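PDB 3OG2: beta-galactosidase from Trichoderma reesei, which probably hydrolyses terminal non-reducing beta-D-galactose residues from beta-D-galactosides, as a glycoside hydrolase of family 35. Local coordinates for residues D60-I65 with T105-Y110; P398-A401 with F407-V410; P428-D433 with T463-T468; G717-R722 with Y765-L770; L893-Q898 with I902-V907. One frame throughout, in Å; residues are numbered along the deposited sequence. Where two conformers were deposited one is given.

In the fold
Interaction 1 joins two neighbouring helices of the TIM barrel, while the other four lie in all-beta parts of the chain. Interactions 2 and 3 both reach the same antiparallel sheet and touch where Phe408 packs on Pro428. Interaction 2 is a buried hairpin pairing held by backbone hydrogen bonds, whereas interaction 3 is a partly buried turn resting on one leucine, braced by hydroxyl-backbone bonds, while Ser430 also reaches Asp456. Interactions 4 and 5, centres about 52 Å apart, each join strand ends and adjoining loops of two different sheets by mostly buried apolar side chains, with no hydrogen bond across. Interaction 1 is likewise apolar at its core, with a water-bridged polar side.

Interaction 1. Residues D60-I65 with T105-Y110; sequences DVFHKI and TKAGIY
Phe62 and Ala107 bring the two segments together through their beta carbons, with Phe62 CB only 3.6 Å from Ala107 CB. In the conformer described, one of two deposited for this phenylalanine, the torsion about its first bond (chi1 -79°) leaves CG beside the backbone N, and the ring slants across to Ile109. There the branch methyl does the touching: Ile109 CG2 lies 3.7 Å from Phe62 CE2 and equally near its neighbour CD2, an oblique approach to the ring. These three residues form the tight, buried part of the contact. Phe100, Ala103 and Ala104 of the same helix as Ala107 also meet the Phe62 ring or side chain, and Val73 receives both Phe62 and Ile109.

The other side is looser and polar. His63 and Lys106 do not meet directly; a water lies in the plane of the imidazole, 2.9 Å from His63 NE2, and accepts a weak bond from Lys106 NZ. Gly108 ends the second helix in a Schellman motif, its positive phi turning the chain so that Ile109 can face Phe62 just before the next strand begins. Helices 58-66 and 98-107 precede the adjacent parallel strands 72-76 and 110-116, and their apolar packing side by side over those strands is characteristic of the outer helical layer of a TIM barrel.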
# COMPACT_ATOMS: atom_id res chain seq x y z
N ASP A 60 -0.58 11.68 8.61
CA ASP A 60 0.67 11.83 7.84
C ASP A 60 0.52 11.27 6.46
O ASP A 60 0.86 11.95 5.46
CB ASP A 60 1.80 11.13 8.62
CG ASP A 60 3.12 11.31 7.88
OD1 ASP A 60 3.46 12.47 7.51
OD2 ASP A 60 3.85 10.32 7.68
N VAL A 61 0.01 10.05 6.34
CA VAL A 61 -0.09 9.51 4.98
C VAL A 61 -1.16 10.28 4.24
O VAL A 61 -0.96 10.55 3.01
CB VAL A 61 -0.31 8.01 5.14
CG1 VAL A 61 1.02 7.29 5.36
CG2 VAL A 61 -1.19 7.73 6.33
N PHE A 62 -2.27 10.69 4.81
CA PHE A 62 -3.27 11.46 4.06
C PHE A 62 -2.71 12.79 3.61
O PHE A 62 -3.04 13.24 2.50
CB PHE A 62 -4.53 11.69 4.88
CG PHE A 62 -5.51 10.54 4.99
CD1 PHE A 62 -5.76 9.94 6.21
CD2 PHE A 62 -6.19 10.04 3.90
CE1 PHE A 62 -6.67 8.89 6.31
CE2 PHE A 62 -7.10 9.01 3.99
CZ PHE A 62 -7.37 8.42 5.20
N HIS A 63 -1.90 13.47 4.41
CA HIS A 63 -1.30 14.71 3.95
C HIS A 63 -0.44 14.49 2.70
O HIS A 63 -0.39 15.29 1.79
CB HIS A 63 -0.33 15.24 5.03
CG HIS A 63 -0.91 15.97 6.16
ND1 HIS A 63 -0.27 16.16 7.36
CD2 HIS A 63 -2.09 16.65 6.19
CE1 HIS A 63 -1.03 16.91 8.13
NE2 HIS A 63 -2.16 17.21 7.45
N LYS A 64 0.29 13.36 2.71
CA LYS A 64 1.21 13.05 1.59
C LYS A 64 0.38 12.70 0.35
O LYS A 64 0.80 13.04 -0.77
CB LYS A 64 2.13 11.92 2.03
CG LYS A 64 3.17 12.43 3.01
CD LYS A 64 3.91 11.35 3.78
CE LYS A 64 4.98 12.06 4.64
NZ LYS A 64 5.64 11.16 5.57
N ILE A 65 -0.77 12.06 0.50
CA ILE A 65 -1.61 11.76 -0.68
C ILE A 65 -2.34 13.00 -1.15
O ILE A 65 -2.40 13.26 -2.35
CB ILE A 65 -2.55 10.62 -0.30
CG1 ILE A 65 -1.69 9.35 -0.12
CG2 ILE A 65 -3.65 10.45 -1.35
CD1 ILE A 65 -2.47 8.13 0.32
N THR A 105 -11.25 13.12 7.07
CA THR A 105 -11.97 14.42 7.18
C THR A 105 -10.98 15.56 7.44
O THR A 105 -11.12 16.62 6.81
CB THR A 105 -13.01 14.34 8.30
OG1 THR A 105 -13.99 13.38 7.93
CG2 THR A 105 -13.66 15.71 8.56
N LYS A 106 -10.01 15.35 8.31
CA LYS A 106 -9.06 16.42 8.63
C LYS A 106 -8.17 16.79 7.45
O LYS A 106 -7.78 17.95 7.36
CB LYS A 106 -8.20 15.97 9.83
CG LYS A 106 -7.40 17.12 10.43
CD LYS A 106 -6.89 16.79 11.85
CE LYS A 106 -6.12 17.99 12.40
NZ LYS A 106 -5.44 18.82 11.34
N ALA A 107 -7.89 15.82 6.59
CA ALA A 107 -7.03 16.06 5.43
C ALA A 107 -7.82 16.56 4.26
O ALA A 107 -7.23 17.01 3.28
CB ALA A 107 -6.31 14.78 5.02
N GLY A 108 -9.14 16.44 4.27
CA GLY A 108 -9.95 16.78 3.13
C GLY A 108 -9.88 15.72 2.03
O GLY A 108 -9.82 16.08 0.85
N ILE A 109 -9.96 14.47 2.40
CA ILE A 109 -9.92 13.31 1.51
C ILE A 109 -11.21 12.53 1.64
O ILE A 109 -11.71 12.34 2.77
CB ILE A 109 -8.68 12.43 1.90
CG1 ILE A 109 -7.40 13.17 1.50
CG2 ILE A 109 -8.76 10.99 1.38
CD1 ILE A 109 -7.19 13.23 0.01
N TYR A 110 -11.76 12.10 0.50
CA TYR A 110 -12.92 11.21 0.50
C TYR A 110 -12.42 9.75 0.45
O TYR A 110 -11.24 9.50 0.16
CB TYR A 110 -13.83 11.52 -0.67
CG TYR A 110 -14.52 12.86 -0.53
CD1 TYR A 110 -15.41 13.05 0.52
CD2 TYR A 110 -14.32 13.88 -1.44
CE1 TYR A 110 -16.10 14.28 0.69
CE2 TYR A 110 -14.99 15.08 -1.28
CZ TYR A 110 -15.87 15.26 -0.25
OH TYR A 110 -16.51 16.50 -0.09
O HOH W 1 -3.94 19.09 8.66

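Interaction 2. Residues P398-A401 with F407-V410; sequences PLLA and FFVV
Phe408 presses one corner of its ring into the notch between Pro398 and Leu400, on the face of the sheet where the side chains of the Pro398-Phe408 pair lie. Phe408 CE2 is the bump: it sits 3.8 Å from Pro398 CB and 4.0 Å from Leu400 CD2, the leucine crossing the phenylalanine side chain at about a right angle. With CG beside the backbone N (chi1 -57°), the ring leans back over the partner strand to reach both. Were Phe408 replaced by alanine, a gap would probably open beside Pro398 CB, and the Leu400 methyl would lose its aromatic neighbour.

On the other face Leu399 and Phe407 meet near the backbone, CB to CB at 4.2 Å, before the Phe407 ring leads away; Leu399 CD1 loosely approaches Val409 CG2. Leu399 and Phe407 are the hydrogen-bonded pair of this antiparallel hairpin. Leu399 N reaches Phe407 O at 2.8 Å, and Phe407 N returns to Leu399 O at 2.9 Å. The chemistry is thus divided: directional backbone bonds fix the register, while apolar side chains fill the space on each face.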
# COMPACT_ATOMS: atom_id res chain seq x y z
N PRO A 398 -6.54 11.64 -29.20
CA PRO A 398 -7.28 12.87 -28.93
C PRO A 398 -8.45 12.66 -27.99
O PRO A 398 -9.13 11.63 -28.06
CB PRO A 398 -7.80 13.28 -30.33
CG PRO A 398 -8.05 11.94 -30.96
CD PRO A 398 -6.99 11.00 -30.45
N LEU A 399 -8.70 13.65 -27.16
CA LEU A 399 -9.95 13.80 -26.42
C LEU A 399 -10.51 15.14 -26.90
O LEU A 399 -9.92 16.21 -26.73
CB LEU A 399 -9.80 13.85 -24.89
CG LEU A 399 -9.30 12.53 -24.28
CD1 LEU A 399 -7.83 12.28 -24.45
CD2 LEU A 399 -9.64 12.50 -22.79
N LEU A 400 -11.67 15.07 -27.56
CA LEU A 400 -12.18 16.20 -28.32
C LEU A 400 -13.49 16.73 -27.80
O LEU A 400 -14.36 15.97 -27.36
CB LEU A 400 -12.43 15.78 -29.79
CG LEU A 400 -11.19 15.28 -30.56
CD1 LEU A 400 -11.59 14.78 -31.93
CD2 LEU A 400 -10.10 16.36 -30.65
N ALA A 401 -13.65 18.05 -27.90
CA ALA A 401 -14.87 18.73 -27.47
C ALA A 401 -15.20 19.88 -28.42
O ALA A 401 -14.26 20.45 -29.02
CB ALA A 401 -14.71 19.29 -26.05
N PHE A 407 -7.62 17.66 -25.64
CA PHE A 407 -6.42 17.12 -25.01
C PHE A 407 -5.81 16.11 -25.94
O PHE A 407 -6.57 15.37 -26.64
CB PHE A 407 -6.77 16.44 -23.66
CG PHE A 407 -7.37 17.38 -22.66
CD1 PHE A 407 -8.70 17.78 -22.74
CD2 PHE A 407 -6.57 17.92 -21.62
CE1 PHE A 407 -9.29 18.69 -21.86
CE2 PHE A 407 -7.16 18.80 -20.72
CZ PHE A 407 -8.47 19.21 -20.84
N PHE A 408 -4.50 16.00 -26.03
CA PHE A 408 -3.86 15.06 -26.95
C PHE A 408 -2.76 14.35 -26.21
O PHE A 408 -1.80 14.99 -25.74
CB PHE A 408 -3.26 15.78 -28.17
CG PHE A 408 -4.34 16.59 -28.89
CD1 PHE A 408 -4.65 17.87 -28.49
CD2 PHE A 408 -5.05 15.95 -29.92
CE1 PHE A 408 -5.66 18.55 -29.12
CE2 PHE A 408 -6.08 16.65 -30.56
CZ PHE A 408 -6.39 17.92 -30.11
N VAL A 409 -2.91 13.04 -26.05
CA VAL A 409 -1.89 12.28 -25.33
C VAL A 409 -0.91 11.71 -26.35
O VAL A 409 -1.30 10.92 -27.24
CB VAL A 409 -2.55 11.16 -24.48
CG1 VAL A 409 -1.42 10.39 -23.75
CG2 VAL A 409 -3.58 11.76 -23.55
N VAL A 410 0.34 12.09 -26.21
CA VAL A 410 1.39 11.70 -27.15
C VAL A 410 2.32 10.69 -26.51
O VAL A 410 2.75 10.88 -25.37
CB VAL A 410 2.20 12.97 -27.57
CG1 VAL A 410 3.24 12.60 -28.61
CG2 VAL A 410 1.28 14.11 -28.03

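Interaction 3. Residues P428-D433 with T463-T468; sequences PTSAGD and TLLYST
A type I beta turn, Thr429 to Gly432, rests on the side chain of Leu465, and a single methyl does nearly all the touching. Leu465 CD1 approaches Thr429 OG1 and CB, each at 3.9 Å, and Ala431 CB at 4.1 Å. Its nearest neighbour is Ser430 OG, 3.5 Å from Leu465 CD1, a hydroxyl that is hydrogen-bonded to Asp456. The leucine reaches that far because CG stands opposite the backbone N (chi1 179°), which extends the chain toward the turn; Thr429 is met at about a right angle. Beside this, Thr429 CG2 comes to 3.9 Å from Leu465 O.

Leu465 sits at a corner of the chain in beta-galactosidase domain 2, between two strand pieces, and its backbone bonds to Asp456 of strand 450-459. The turn itself connects strands 421-427 and 434-436 and is strengthened by the threonine hydroxyl. Thr429 OG1 donates to a lone pair of Gly432 O at 2.7 Å and accepts from Ala431 N at 2.9 Å, the latter making an ST turn. A valine in place of Thr429 is likely to leave Gly432 O without this donor and Ala431 N without its acceptor, setting the turn freer to flex. Gly432 N closes the turn by a backbone bond to Thr429 O, also at 2.9 Å.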
# COMPACT_ATOMS: atom_id res chain seq x y z
N PRO A 428 -6.39 20.68 -33.88
CA PRO A 428 -7.57 21.53 -34.06
C PRO A 428 -7.68 22.55 -32.94
O PRO A 428 -7.43 22.23 -31.75
CB PRO A 428 -8.73 20.52 -34.04
CG PRO A 428 -8.21 19.41 -33.15
CD PRO A 428 -6.74 19.30 -33.48
N THR A 429 -8.05 23.77 -33.31
CA THR A 429 -8.28 24.82 -32.33
C THR A 429 -9.48 25.66 -32.80
O THR A 429 -9.89 25.54 -33.94
CB THR A 429 -7.11 25.80 -32.10
OG1 THR A 429 -7.03 26.69 -33.22
CG2 THR A 429 -5.77 25.09 -32.02
N SER A 430 -10.01 26.48 -31.89
CA SER A 430 -11.02 27.48 -32.25
C SER A 430 -10.54 28.47 -33.30
O SER A 430 -11.36 29.16 -33.91
CB SER A 430 -11.42 28.30 -31.02
OG SER A 430 -10.24 28.93 -30.46
N ALA A 431 -9.23 28.55 -33.56
CA ALA A 431 -8.78 29.39 -34.65
C ALA A 431 -8.46 28.57 -35.90
O ALA A 431 -7.86 29.14 -36.82
CB ALA A 431 -7.59 30.21 -34.15
N GLY A 432 -8.82 27.29 -35.96
CA GLY A 432 -8.57 26.38 -37.06
C GLY A 432 -7.42 25.45 -36.74
O GLY A 432 -6.86 25.43 -35.64
N ASP A 433 -7.04 24.61 -37.71
CA ASP A 433 -5.99 23.63 -37.46
C ASP A 433 -4.61 24.28 -37.54
O ASP A 433 -4.34 25.00 -38.51
CB ASP A 433 -6.00 22.55 -38.52
CG ASP A 433 -7.26 21.72 -38.54
OD1 ASP A 433 -7.94 21.59 -37.48
OD2 ASP A 433 -7.55 21.21 -39.64
N THR A 463 -7.51 32.22 -22.01
CA THR A 463 -7.56 30.91 -22.68
C THR A 463 -6.26 30.61 -23.38
O THR A 463 -5.73 31.51 -24.06
CB THR A 463 -8.66 30.86 -23.75
OG1 THR A 463 -9.91 31.24 -23.15
CG2 THR A 463 -8.79 29.44 -24.33
N LEU A 464 -5.76 29.40 -23.13
CA LEU A 464 -4.63 28.95 -23.95
C LEU A 464 -5.17 28.43 -25.26
O LEU A 464 -5.86 27.39 -25.25
CB LEU A 464 -3.85 27.77 -23.36
CG LEU A 464 -3.18 28.09 -22.03
CD1 LEU A 464 -2.56 26.84 -21.40
CD2 LEU A 464 -2.07 29.09 -22.25
N LEU A 465 -4.89 29.10 -26.35
CA LEU A 465 -5.29 28.57 -27.66
C LEU A 465 -4.63 27.22 -27.85
O LEU A 465 -5.29 26.28 -28.33
CB LEU A 465 -4.87 29.59 -28.70
CG LEU A 465 -5.21 29.14 -30.13
CD1 LEU A 465 -6.73 29.18 -30.29
CD2 LEU A 465 -4.51 30.02 -31.15
N TYR A 466 -3.36 27.09 -27.43
CA TYR A 466 -2.76 25.75 -27.35
C TYR A 466 -1.59 25.83 -26.37
O TYR A 466 -1.06 26.92 -26.14
CB TYR A 466 -2.30 25.21 -28.70
CG TYR A 466 -1.30 26.13 -29.40
CD1 TYR A 466 0.06 26.07 -29.15
CD2 TYR A 466 -1.75 27.06 -30.35
CE1 TYR A 466 1.00 26.90 -29.79
CE2 TYR A 466 -0.83 27.90 -30.98
CZ TYR A 466 0.52 27.81 -30.71
OH TYR A 466 1.36 28.70 -31.37
N SER A 467 -1.19 24.66 -25.92
CA SER A 467 0.12 24.57 -25.26
C SER A 467 0.72 23.19 -25.51
O SER A 467 -0.02 22.19 -25.36
CB SER A 467 -0.03 24.78 -23.75
OG SER A 467 1.26 24.64 -23.13
N THR A 468 2.00 23.15 -25.85
CA THR A 468 2.69 21.89 -25.93
C THR A 468 3.28 21.56 -24.56
O THR A 468 3.35 20.38 -24.16
CB THR A 468 3.82 21.89 -26.97
OG1 THR A 468 4.84 22.82 -26.56
CG2 THR A 468 3.32 22.38 -28.33

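Interaction 4. Residues G717-R722 with Y765-L770; sequences GRFTAR and YTLDRL
The ring of Phe719 is the flat group here, with a leucine methyl near its plane at one edge and a second one coming in obliquely. Leu770 CD1 takes the edge, 4.1 Å from Phe719 CE2, and the two side chains cross at about a right angle. Leu767 CD1 slants in at the far end of the ring, 3.9 Å from Phe719 CZ and hardly farther from CE1. Both contacts lie between the layers of a beta sandwich: strand 713-720, which carries Phe719, runs in a five-stranded antiparallel sheet, and strand 760-767 belongs to a separate three-stranded one. They lie in an all-beta domain of the beta-galactosidase, of the galactose-binding-domain-like kind.

The position of the ring follows from its first torsion. Phe719 CG is placed between the backbone N and the carbonyl carbon (chi1 67°), which sends the ring into the space between the sheets, toward Leu767 and Leu770. Leu767 reaches it from the end of its strand, while Leu770 comes from the following loop, after Arg769 has turned the chain with positive phi. No hydrogen bond joins the two segments; backbone bonds tie Phe719 and Ala721 to the strand 775-782 region instead. Gln726 and Val817 also touch Phe719, Gln726 touching Leu770 as well, and Leu728 and Ile749 pack on Leu767. At the end of the contact the small Ala721 lets the backbones draw nearer, its CB resting 3.8 Å from Leu770 CB and 3.9 Å from Leu770 CD1.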
# COMPACT_ATOMS: atom_id res chain seq x y z
N GLY A 717 3.76 -36.08 19.14
CA GLY A 717 3.23 -37.39 18.84
C GLY A 717 3.85 -38.48 19.70
O GLY A 717 5.09 -38.68 19.66
N ARG A 718 3.03 -39.18 20.48
CA ARG A 718 3.50 -40.26 21.33
C ARG A 718 3.38 -41.61 20.62
O ARG A 718 2.31 -41.90 20.04
CB ARG A 718 2.63 -40.34 22.59
CG ARG A 718 2.99 -39.33 23.65
CD ARG A 718 1.89 -39.26 24.69
NE ARG A 718 2.22 -38.50 25.89
CZ ARG A 718 2.29 -37.19 25.98
NH1 ARG A 718 2.06 -36.42 24.90
NH2 ARG A 718 2.60 -36.61 27.15
N PHE A 719 4.41 -42.43 20.72
CA PHE A 719 4.30 -43.79 20.24
C PHE A 719 5.09 -44.72 21.15
O PHE A 719 6.00 -44.25 21.88
CB PHE A 719 4.81 -43.94 18.79
CG PHE A 719 6.30 -43.74 18.58
CD1 PHE A 719 6.80 -42.46 18.27
CD2 PHE A 719 7.19 -44.81 18.67
CE1 PHE A 719 8.18 -42.32 18.06
CE2 PHE A 719 8.55 -44.67 18.49
CZ PHE A 719 9.05 -43.40 18.15
N THR A 720 4.79 -46.01 21.07
CA THR A 720 5.60 -47.02 21.78
C THR A 720 6.46 -47.74 20.80
O THR A 720 5.97 -48.22 19.79
CB THR A 720 4.61 -47.99 22.46
OG1 THR A 720 3.82 -47.24 23.40
CG2 THR A 720 5.44 -49.07 23.16
N ALA A 721 7.77 -47.77 21.03
CA ALA A 721 8.64 -48.41 20.06
C ALA A 721 8.32 -49.89 19.94
O ALA A 721 8.25 -50.59 20.97
CB ALA A 721 10.11 -48.19 20.41
N ARG A 722 8.21 -50.37 18.70
CA ARG A 722 8.02 -51.79 18.43
C ARG A 722 9.31 -52.48 18.05
O ARG A 722 9.50 -53.65 18.39
CB ARG A 722 6.98 -51.98 17.32
CG ARG A 722 5.62 -51.55 17.93
CD ARG A 722 4.64 -52.71 17.80
NE ARG A 722 3.37 -52.15 17.33
CZ ARG A 722 2.95 -52.45 16.11
NH1 ARG A 722 3.72 -53.26 15.39
NH2 ARG A 722 1.81 -51.97 15.63
N TYR A 765 12.57 -39.92 7.78
CA TYR A 765 13.58 -39.94 8.80
C TYR A 765 13.66 -41.34 9.38
O TYR A 765 12.67 -42.08 9.47
CB TYR A 765 13.20 -38.95 9.91
CG TYR A 765 13.08 -37.49 9.53
CD1 TYR A 765 14.19 -36.74 9.10
CD2 TYR A 765 11.88 -36.78 9.57
CE1 TYR A 765 14.11 -35.39 8.74
CE2 TYR A 765 11.77 -35.43 9.21
CZ TYR A 765 12.89 -34.74 8.80
OH TYR A 765 12.78 -33.40 8.44
N THR A 766 14.85 -41.75 9.83
CA THR A 766 15.00 -42.98 10.56
C THR A 766 15.03 -42.65 12.06
O THR A 766 15.77 -41.73 12.47
CB THR A 766 16.31 -43.69 10.17
OG1 THR A 766 16.23 -43.97 8.76
CG2 THR A 766 16.52 -44.98 10.92
N LEU A 767 14.26 -43.40 12.82
CA LEU A 767 14.27 -43.25 14.28
C LEU A 767 15.00 -44.50 14.80
O LEU A 767 14.41 -45.58 14.87
CB LEU A 767 12.89 -43.09 14.89
CG LEU A 767 11.98 -42.03 14.20
CD1 LEU A 767 10.59 -42.07 14.87
CD2 LEU A 767 12.61 -40.65 14.23
N ASP A 768 16.28 -44.34 15.11
CA ASP A 768 17.09 -45.49 15.46
C ASP A 768 17.41 -45.59 16.93
O ASP A 768 17.23 -44.61 17.68
CB ASP A 768 18.43 -45.34 14.71
CG ASP A 768 19.16 -46.66 14.56
OD1 ASP A 768 18.62 -47.77 14.74
OD2 ASP A 768 20.37 -46.57 14.23
N ARG A 769 17.89 -46.77 17.37
CA ARG A 769 18.42 -46.97 18.70
C ARG A 769 17.32 -46.80 19.75
O ARG A 769 17.55 -46.28 20.86
CB ARG A 769 19.60 -46.05 18.98
CG ARG A 769 20.73 -46.38 17.98
CD ARG A 769 21.97 -45.51 18.20
NE ARG A 769 21.75 -44.12 17.77
CZ ARG A 769 21.64 -43.14 18.65
NH1 ARG A 769 21.75 -43.37 19.95
NH2 ARG A 769 21.44 -41.92 18.23
N LEU A 770 16.12 -47.26 19.39
CA LEU A 770 14.98 -47.20 20.34
C LEU A 770 14.94 -48.45 21.24
O LEU A 770 15.33 -49.55 20.79
CB LEU A 770 13.64 -47.14 19.58
CG LEU A 770 13.58 -46.11 18.46
CD1 LEU A 770 12.24 -46.23 17.74
CD2 LEU A 770 13.77 -44.69 18.99

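Interaction 5. Residues L893-Q898 with I902-V907; sequences LHLPAQ and IPLSFV
Leu895 O is gripped by Ala897 N at 2.8 Å, the bond that closes an inverse gamma turn centred on Pro896, and weakly by Asn951 ND2 as well. The turn begins at Leu895, whose side chain points toward the other segment, and its central Pro896 packs on Ile902. Leu895 CD1 meets Leu904 CD1 tip to tip at 3.8 Å. Leu904 CD1 also meets Leu893 CD1 at 3.9 Å, again end to end, so that two leucines of one segment converge on a single methyl of the other.

Farther along, Ile902 CD1 packs against the proline ring: it lies 3.9 Å from Pro896 CD and 4.1 Å from Pro896 CG, the two side chains crossing at about a right angle. Placing CG1 beside the backbone N (chi1 -56°) sends the long branch of Ile902 to the ring, and its tip also comes near Leu895 CB. No hydrogen bond spans the segments. Tyr950 packs on Leu904, and Pro655 on Leu893. The contact is apolar packing between two antiparallel sheets, strands 883-894 and 900-908 lying in different ones, as in the core of a beta sandwich.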
# COMPACT_ATOMS: atom_id res chain seq x y z
N LEU A 893 15.16 4.97 23.79
CA LEU A 893 15.39 5.92 22.69
C LEU A 893 15.10 7.31 23.19
O LEU A 893 14.19 7.48 24.01
CB LEU A 893 14.43 5.66 21.52
CG LEU A 893 14.73 4.39 20.73
CD1 LEU A 893 13.65 4.20 19.65
CD2 LEU A 893 16.13 4.42 20.14
N HIS A 894 15.85 8.32 22.80
CA HIS A 894 15.65 9.71 23.22
C HIS A 894 15.98 10.54 21.98
O HIS A 894 17.06 11.08 21.83
CB HIS A 894 16.55 10.03 24.44
CG HIS A 894 16.07 9.20 25.63
ND1 HIS A 894 16.67 7.99 26.01
CD2 HIS A 894 14.98 9.29 26.42
CE1 HIS A 894 16.02 7.44 26.99
NE2 HIS A 894 15.00 8.23 27.27
N LEU A 895 15.06 10.57 21.04
CA LEU A 895 15.22 11.22 19.77
C LEU A 895 14.28 12.43 19.66
O LEU A 895 13.21 12.42 20.27
CB LEU A 895 14.88 10.21 18.63
CG LEU A 895 15.89 9.05 18.52
CD1 LEU A 895 15.33 7.98 17.58
CD2 LEU A 895 17.24 9.53 18.04
N PRO A 896 14.65 13.46 18.90
CA PRO A 896 13.84 14.69 18.80
C PRO A 896 12.63 14.54 17.87
O PRO A 896 12.52 15.22 16.85
CB PRO A 896 14.86 15.71 18.28
CG PRO A 896 15.76 14.87 17.38
CD PRO A 896 15.90 13.57 18.12
N ALA A 897 11.72 13.67 18.27
CA ALA A 897 10.54 13.29 17.45
C ALA A 897 9.52 14.41 17.35
O ALA A 897 8.74 14.49 16.40
CB ALA A 897 9.90 12.06 18.08
N GLN A 898 9.51 15.35 18.31
CA GLN A 898 8.65 16.51 18.19
C GLN A 898 9.02 17.33 16.94
O GLN A 898 8.14 17.82 16.25
CB GLN A 898 8.77 17.37 19.45
CG GLN A 898 7.52 18.25 19.61
CD GLN A 898 7.78 19.11 20.84
OE1 GLN A 898 8.70 18.80 21.60
NE2 GLN A 898 6.98 20.16 20.99
N ILE A 902 12.19 10.71 11.96
CA ILE A 902 13.44 9.96 11.81
C ILE A 902 13.05 8.50 11.64
O ILE A 902 12.88 7.80 12.65
CB ILE A 902 14.39 10.13 13.01
CG1 ILE A 902 14.71 11.61 13.28
CG2 ILE A 902 15.63 9.30 12.82
CD1 ILE A 902 15.29 11.91 14.65
N PRO A 903 12.91 7.97 10.45
CA PRO A 903 12.58 6.56 10.26
C PRO A 903 13.65 5.61 10.79
O PRO A 903 14.82 5.79 10.50
CB PRO A 903 12.46 6.45 8.74
CG PRO A 903 12.12 7.83 8.29
CD PRO A 903 12.96 8.73 9.19
N LEU A 904 13.19 4.60 11.54
CA LEU A 904 14.11 3.60 12.13
C LEU A 904 13.82 2.22 11.60
O LEU A 904 12.64 1.88 11.34
CB LEU A 904 13.96 3.57 13.65
CG LEU A 904 14.50 4.86 14.33
CD1 LEU A 904 14.27 4.73 15.84
CD2 LEU A 904 15.96 5.10 14.01
N SER A 905 14.86 1.38 11.47
CA SER A 905 14.63 0.03 11.00
C SER A 905 15.67 -0.88 11.62
O SER A 905 16.71 -0.39 12.08
CB SER A 905 14.78 -0.09 9.48
OG SER A 905 16.00 0.52 9.11
N PHE A 906 15.36 -2.13 11.68
CA PHE A 906 16.24 -3.16 12.24
C PHE A 906 16.87 -3.93 11.10
O PHE A 906 16.14 -4.43 10.28
CB PHE A 906 15.49 -4.11 13.17
CG PHE A 906 14.99 -3.41 14.42
CD1 PHE A 906 13.81 -2.68 14.37
CD2 PHE A 906 15.70 -3.51 15.60
CE1 PHE A 906 13.36 -2.01 15.51
CE2 PHE A 906 15.25 -2.83 16.74
CZ PHE A 906 14.09 -2.10 16.69
N VAL A 907 18.21 -4.02 11.09
CA VAL A 907 18.87 -4.63 9.93
C VAL A 907 19.65 -5.87 10.32
O VAL A 907 20.56 -5.74 11.19
CB VAL A 907 19.84 -3.68 9.21
CG1 VAL A 907 20.53 -4.32 8.01
CG2 VAL A 907 19.04 -2.46 8.74